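Local structure of glycoside Hydrolase (Bacteroides uniformis, 5TA0) at residues Glu526-Glu538 and Glu544-Glu556. The protein probably hydrolyses agarose as a family 86 glycoside hydrolase of a gut bacterium, and binds agarose oligosaccharides such as neoagarooctaose. Sequence-based numbering, arbitrary orientation. Where two conformers were deposited one is given.
Sequences EEVKYYATDYLKE and ELVFNINNVKKTE. With EDO (1,2-ethanediol), chain I.
L545 opens the contact, both methyls of its isobutyl end resting against the carbonyl of E538, with CD2 3.6 Å from E538 O, beside CB of K537. Two residues on, F547 has its ring edge turned to the loop: D534 O lies in the ring plane near CD2, and CG of K537 comes within 3.7 Å of CZ. In the conformer given, K537 bends at chi2 (-59°) and its NZ reaches D534 OD2 from above the carboxylate plane. At N548 the backbones join: T533 N donates to N548 O at 3.0 Å, and A532 CA adds a CA-H...O contact to the same oxygen. Waters flank this point, one linking N548 N to T533 OG1, another bridging Y531 O, N548 O and N550 N. I549 spreads its branches, CG1 over A532 and CG2 against CB of Y530 (3.5 Å). Past the strand, V552 covers one face of the Y530 ring, its CA 4.0 Å from the centroid, while CG2 sits by CG. K553 N then donates to Y530 OH (3.1 Å, 163°), and a water in the ring plane joins that hydroxyl to K553 O, which also accepts from N641. Strands 523-538 and 545-549 belong to different sheets of the C-terminal β-rich region, the former bonded to strand 631-642, the latter to 619-624. With a single direct backbone bond between them, the two segments meet largely through apolar packing and water bridges; the K553 amide and a water hold the far end of Y530 in place, while V552 on one face probably limits ring rotation.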
loop_
_atom_site.group_PDB
_atom_site.type_symbol
_atom_site.label_atom_id
_atom_site.label_comp_id
_atom_site.label_asym_id
_atom_site.label_seq_id
_atom_site.Cartn_x
_atom_site.Cartn_y
_atom_site.Cartn_z
ATOM N N GLU A 526 -14.278 4.072 -18.900
ATOM C CA GLU A 526 -14.356 2.953 -17.981
ATOM C C GLU A 526 -13.199 2.017 -18.198
ATOM O O GLU A 526 -13.005 1.459 -19.284
ATOM C CB GLU A 526 -15.665 2.179 -18.139
ATOM C CG GLU A 526 -15.775 1.066 -17.131
ATOM C CD GLU A 526 -17.145 0.438 -17.064
ATOM O OE1 GLU A 526 -18.084 0.946 -17.730
ATOM O OE2 GLU A 526 -17.262 -0.566 -16.315
ATOM N N GLU A 527 -12.433 1.828 -17.138
ATOM C CA GLU A 527 -11.315 0.885 -17.132
ATOM C C GLU A 527 -11.767 -0.444 -16.616
ATOM O O GLU A 527 -12.430 -0.515 -15.573
ATOM C CB GLU A 527 -10.189 1.422 -16.263
ATOM C CG GLU A 527 -9.010 0.466 -16.118
ATOM C CD GLU A 527 -7.944 0.964 -15.173
ATOM O OE1 GLU A 527 -7.981 2.142 -14.752
ATOM O OE2 GLU A 527 -7.064 0.131 -14.819
ATOM N N VAL A 528 -11.420 -1.508 -17.351
ATOM C CA VAL A 528 -11.646 -2.877 -16.893
ATOM C C VAL A 528 -10.343 -3.643 -17.055
ATOM O O VAL A 528 -9.666 -3.531 -18.090
ATOM C CB VAL A 528 -12.817 -3.572 -17.648
ATOM C CG1 VAL A 528 -13.111 -4.921 -17.059
ATOM C CG2 VAL A 528 -14.098 -2.742 -17.551
ATOM N N LYS A 529 -9.989 -4.425 -16.046
ATOM C CA LYS A 529 -8.779 -5.252 -16.055
ATOM C C LYS A 529 -9.158 -6.715 -16.206
ATOM O O LYS A 529 -10.028 -7.224 -15.472
ATOM C CB LYS A 529 -7.993 -5.024 -14.779
ATOM C CG LYS A 529 -6.643 -5.681 -14.769
ATOM C CD LYS A 529 -5.861 -5.212 -13.566
ATOM C CE LYS A 529 -4.472 -5.807 -13.529
ATOM N NZ LYS A 529 -3.711 -5.179 -12.419
ATOM N N TYR A 530 -8.504 -7.390 -17.152
ATOM C CA TYR A 530 -8.796 -8.779 -17.494
ATOM C C TYR A 530 -7.581 -9.653 -17.238
ATOM O O TYR A 530 -6.447 -9.219 -17.441
ATOM C CB TYR A 530 -9.244 -8.889 -18.945
ATOM C CG TYR A 530 -10.559 -8.227 -19.238
ATOM C CD1 TYR A 530 -11.758 -8.907 -19.074
ATOM C CD2 TYR A 530 -10.616 -6.916 -19.685
ATOM C CE1 TYR A 530 -12.983 -8.294 -19.317
ATOM C CE2 TYR A 530 -11.842 -6.306 -19.965
ATOM C CZ TYR A 530 -13.013 -6.990 -19.764
ATOM O OH TYR A 530 -14.228 -6.394 -20.050
ATOM N N TYR A 531 -7.843 -10.878 -16.798
ATOM C CA TYR A 531 -6.797 -11.821 -16.426
ATOM C C TYR A 531 -6.734 -12.957 -17.433
ATOM O O TYR A 531 -7.713 -13.250 -18.104
ATOM C CB TYR A 531 -7.070 -12.340 -15.008
ATOM C CG TYR A 531 -7.044 -11.209 -14.019
ATOM C CD1 TYR A 531 -5.854 -10.802 -13.436
ATOM C CD2 TYR A 531 -8.195 -10.502 -13.729
ATOM C CE1 TYR A 531 -5.809 -9.701 -12.577
ATOM C CE2 TYR A 531 -8.173 -9.418 -12.857
ATOM C CZ TYR A 531 -6.972 -9.035 -12.283
ATOM O OH TYR A 531 -6.924 -7.926 -11.442
ATOM N N ALA A 532 -5.580 -13.576 -17.541
ATOM C CA ALA A 532 -5.390 -14.732 -18.425
ATOM C C ALA A 532 -5.889 -16.013 -17.764
ATOM O O ALA A 532 -6.134 -16.094 -16.551
ATOM C CB ALA A 532 -3.928 -14.865 -18.791
ATOM N N THR A 533 -6.019 -17.065 -18.569
ATOM C CA THR A 533 -6.433 -18.347 -18.060
ATOM C C THR A 533 -5.354 -19.084 -17.276
ATOM O O THR A 533 -5.666 -19.989 -16.540
ATOM C CB THR A 533 -6.907 -19.294 -19.174
ATOM O OG1 THR A 533 -5.828 -19.536 -20.084
ATOM C CG2 THR A 533 -8.093 -18.681 -19.955
ATOM N N ASP A 534 -4.093 -18.699 -17.451
ATOM C CA ASP A 534 -2.974 -19.377 -16.806
ATOM C C ASP A 534 -1.882 -18.348 -16.520
ATOM O O ASP A 534 -2.003 -17.187 -16.896
ATOM C CB ASP A 534 -2.451 -20.496 -17.732
ATOM C CG ASP A 534 -1.795 -21.639 -16.998
ATOM O OD1 ASP A 534 -1.467 -21.534 -15.800
ATOM O OD2 ASP A 534 -1.618 -22.693 -17.667
ATOM N N TYR A 535 -0.797 -18.788 -15.890
ATOM C CA TYR A 535 0.251 -17.891 -15.440
ATOM C C TYR A 535 1.558 -18.669 -15.243
ATOM O O TYR A 535 1.572 -19.890 -15.406
ATOM C CB TYR A 535 -0.208 -17.177 -14.143
ATOM C CG TYR A 535 0.099 -17.901 -12.852
ATOM C CD1 TYR A 535 0.687 -17.225 -11.770
ATOM C CD2 TYR A 535 -0.192 -19.263 -12.698
ATOM C CE1 TYR A 535 1.007 -17.902 -10.597
ATOM C CE2 TYR A 535 0.104 -19.938 -11.525
ATOM C CZ TYR A 535 0.713 -19.243 -10.470
ATOM O OH TYR A 535 1.027 -19.923 -9.303
ATOM N N LEU A 536 2.630 -17.945 -14.939
ATOM C CA LEU A 536 3.904 -18.520 -14.448
ATOM C C LEU A 536 4.480 -19.600 -15.369
ATOM O O LEU A 536 4.454 -20.795 -15.045
ATOM C CB LEU A 536 3.750 -19.020 -13.002
ATOM C CG LEU A 536 5.071 -19.390 -12.282
ATOM C CD1 LEU A 536 6.109 -18.286 -12.334
ATOM C CD2 LEU A 536 4.745 -19.767 -10.849
ATOM N N LYS A 537 4.987 -19.158 -16.510
ATOM C CA LYS A 537 5.515 -20.073 -17.536
ATOM C C LYS A 537 7.013 -19.835 -17.719
ATOM O O LYS A 537 7.473 -18.698 -17.795
ATOM C CB LYS A 537 4.771 -19.873 -18.855
ATOM C CG LYS A 537 3.267 -20.133 -18.796
ATOM C CD LYS A 537 2.930 -21.552 -18.361
ATOM C CE LYS A 537 1.433 -21.809 -18.291
ATOM N NZ LYS A 537 1.152 -23.147 -17.696
ATOM N N GLU A 538 7.766 -20.933 -17.785
ATOM C CA GLU A 538 9.213 -20.886 -18.026
ATOM C C GLU A 538 9.517 -20.486 -19.466
ATOM O O GLU A 538 8.830 -20.903 -20.401
ATOM C CB GLU A 538 9.851 -22.265 -17.792
ATOM C CG GLU A 538 9.750 -22.808 -16.386
ATOM C CD GLU A 538 10.195 -24.262 -16.261
ATOM O OE1 GLU A 538 10.678 -24.848 -17.253
ATOM O OE2 GLU A 538 10.035 -24.826 -15.163
ATOM N N GLU A 544 7.417 -20.521 -28.329
ATOM C CA GLU A 544 6.238 -19.681 -28.161
ATOM C C GLU A 544 5.543 -19.960 -26.817
ATOM O O GLU A 544 5.286 -21.108 -26.485
ATOM C CB GLU A 544 5.267 -19.967 -29.302
ATOM C CG GLU A 544 4.315 -18.833 -29.579
ATOM C CD GLU A 544 3.236 -19.178 -30.595
ATOM O OE1 GLU A 544 2.930 -20.382 -30.812
ATOM O OE2 GLU A 544 2.675 -18.225 -31.158
ATOM N N LEU A 545 5.231 -18.897 -26.069
ATOM C CA LEU A 545 4.397 -18.984 -24.859
ATOM C C LEU A 545 3.071 -18.317 -25.184
ATOM O O LEU A 545 3.048 -17.135 -25.538
ATOM C CB LEU A 545 5.069 -18.296 -23.670
ATOM C CG LEU A 545 6.349 -18.957 -23.143
ATOM C CD1 LEU A 545 6.937 -18.167 -21.990
ATOM C CD2 LEU A 545 6.083 -20.379 -22.669
ATOM N N VAL A 546 1.977 -19.057 -25.052
ATOM C CA VAL A 546 0.657 -18.580 -25.454
ATOM C C VAL A 546 -0.204 -18.377 -24.224
ATOM O O VAL A 546 -0.316 -19.277 -23.400
ATOM C CB VAL A 546 -0.043 -19.580 -26.399
ATOM C CG1 VAL A 546 -1.422 -19.074 -26.800
ATOM C CG2 VAL A 546 0.834 -19.828 -27.629
ATOM N N PHE A 547 -0.795 -17.189 -24.118
ATOM C CA PHE A 547 -1.744 -16.835 -23.058
ATOM C C PHE A 547 -3.059 -16.427 -23.700
ATOM O O PHE A 547 -3.084 -15.913 -24.832
ATOM C CB PHE A 547 -1.215 -15.673 -22.221
ATOM C CG PHE A 547 -0.007 -16.023 -21.415
ATOM C CD1 PHE A 547 1.259 -15.979 -21.986
ATOM C CD2 PHE A 547 -0.122 -16.434 -20.094
ATOM C CE1 PHE A 547 2.387 -16.325 -21.253
ATOM C CE2 PHE A 547 1.011 -16.774 -19.362
ATOM C CZ PHE A 547 2.257 -16.730 -19.943
ATOM N N ASN A 548 -4.145 -16.660 -22.986
ATOM C CA ASN A 548 -5.485 -16.343 -23.456
ATOM C C ASN A 548 -6.203 -15.449 -22.465
ATOM O O ASN A 548 -6.265 -15.780 -21.285
ATOM C CB ASN A 548 -6.288 -17.628 -23.637
ATOM C CG ASN A 548 -5.722 -18.515 -24.719
ATOM O OD1 ASN A 548 -5.030 -19.490 -24.434
ATOM N ND2 ASN A 548 -5.968 -18.152 -25.952
ATOM N N ILE A 549 -6.761 -14.340 -22.962
ATOM C CA ILE A 549 -7.532 -13.396 -22.154
ATOM C C ILE A 549 -8.886 -13.278 -22.828
ATOM O O ILE A 549 -8.990 -12.707 -23.929
ATOM C CB ILE A 549 -6.832 -12.038 -22.013
ATOM C CG1 ILE A 549 -5.464 -12.200 -21.331
ATOM C CG2 ILE A 549 -7.714 -11.072 -21.220
ATOM C CD1 ILE A 549 -4.700 -10.912 -21.107
ATOM N N ASN A 550 -9.915 -13.787 -22.157
ATOM C CA ASN A 550 -11.235 -13.989 -22.748
ATOM C C ASN A 550 -12.359 -13.203 -22.082
ATOM O O ASN A 550 -12.211 -12.679 -20.977
ATOM C CB ASN A 550 -11.549 -15.496 -22.706
ATOM C CG ASN A 550 -10.559 -16.333 -23.492
ATOM O OD1 ASN A 550 -10.002 -15.893 -24.501
ATOM N ND2 ASN A 550 -10.322 -17.564 -23.008
ATOM N N ASN A 551 -13.514 -13.132 -22.758
ATOM C CA ASN A 551 -14.685 -12.364 -22.339
ATOM C C ASN A 551 -14.395 -10.860 -22.174
ATOM O O ASN A 551 -14.979 -10.202 -21.324
ATOM C CB ASN A 551 -15.326 -12.949 -21.056
ATOM C CG ASN A 551 -16.565 -13.808 -21.316
ATOM O OD1 ASN A 551 -17.318 -13.648 -22.308
ATOM N ND2 ASN A 551 -16.840 -14.682 -20.366
ATOM N N VAL A 552 -13.497 -10.334 -23.010
ATOM C CA VAL A 552 -13.182 -8.911 -23.003
ATOM C C VAL A 552 -14.310 -8.148 -23.686
ATOM O O VAL A 552 -14.717 -8.484 -24.788
ATOM C CB VAL A 552 -11.854 -8.638 -23.727
ATOM C CG1 VAL A 552 -11.607 -7.137 -23.910
ATOM C CG2 VAL A 552 -10.696 -9.309 -22.984
ATOM N N LYS A 553 -14.817 -7.136 -23.005
ATOM C CA LYS A 553 -15.909 -6.329 -23.524
ATOM C C LYS A 553 -15.338 -5.096 -24.213
ATOM O O LYS A 553 -14.609 -4.313 -23.613
ATOM C CB LYS A 553 -16.869 -5.966 -22.388
ATOM C CG LYS A 553 -17.331 -7.149 -21.533
ATOM C CD LYS A 553 -17.949 -8.338 -22.287
ATOM C CE LYS A 553 -19.094 -7.919 -23.217
ATOM N NZ LYS A 553 -19.947 -9.032 -23.740
ATOM N N LYS A 554 -15.585 -4.981 -25.505
ATOM C CA LYS A 554 -15.213 -3.787 -26.246
ATOM C C LYS A 554 -16.418 -2.916 -26.553
ATOM O O LYS A 554 -17.566 -3.378 -26.545
ATOM C CB LYS A 554 -14.513 -4.163 -27.545
ATOM C CG LYS A 554 -13.159 -4.837 -27.360
ATOM C CD LYS A 554 -12.534 -5.169 -28.701
ATOM C CE LYS A 554 -12.073 -3.915 -29.439
ATOM N NZ LYS A 554 -11.766 -4.224 -30.859
ATOM N N THR A 555 -16.126 -1.637 -26.786
ATOM C CA THR A 555 -17.085 -0.635 -27.246
ATOM C C THR A 555 -16.518 -0.045 -28.537
ATOM O O THR A 555 -15.497 -0.511 -29.045
ATOM C CB THR A 555 -17.288 0.449 -26.181
ATOM O OG1 THR A 555 -16.036 1.010 -25.784
ATOM C CG2 THR A 555 -17.954 -0.134 -24.929
ATOM N N GLU A 556 -17.195 0.934 -29.117
ATOM C CA GLU A 556 -16.737 1.486 -30.393
ATOM C C GLU A 556 -15.365 2.152 -30.292
ATOM O O GLU A 556 -14.517 1.979 -31.177
ATOM C CB GLU A 556 -17.730 2.510 -30.930
ATOM C CG GLU A 556 -17.408 2.948 -32.357
ATOM C CD GLU A 556 -18.504 3.772 -33.009
ATOM O OE1 GLU A 556 -19.525 4.074 -32.355
ATOM O OE2 GLU A 556 -18.320 4.137 -34.202
HETATM C C1 EDO I . -9.112 -20.470 -14.920
HETATM O O1 EDO I . -8.040 -19.532 -14.866
HETATM C C2 EDO I . -10.229 -19.874 -15.751
HETATM O O2 EDO I . -9.706 -19.362 -16.976
HETATM O O HOH W 1 -14.084 -3.868 -20.881
HETATM O O HOH W 2 -9.038 -15.148 -19.744
HETATM O O HOH W 3 -3.553 -18.091 -20.514
HETATM O O HOH W 4 -6.680 -21.110 -22.269
#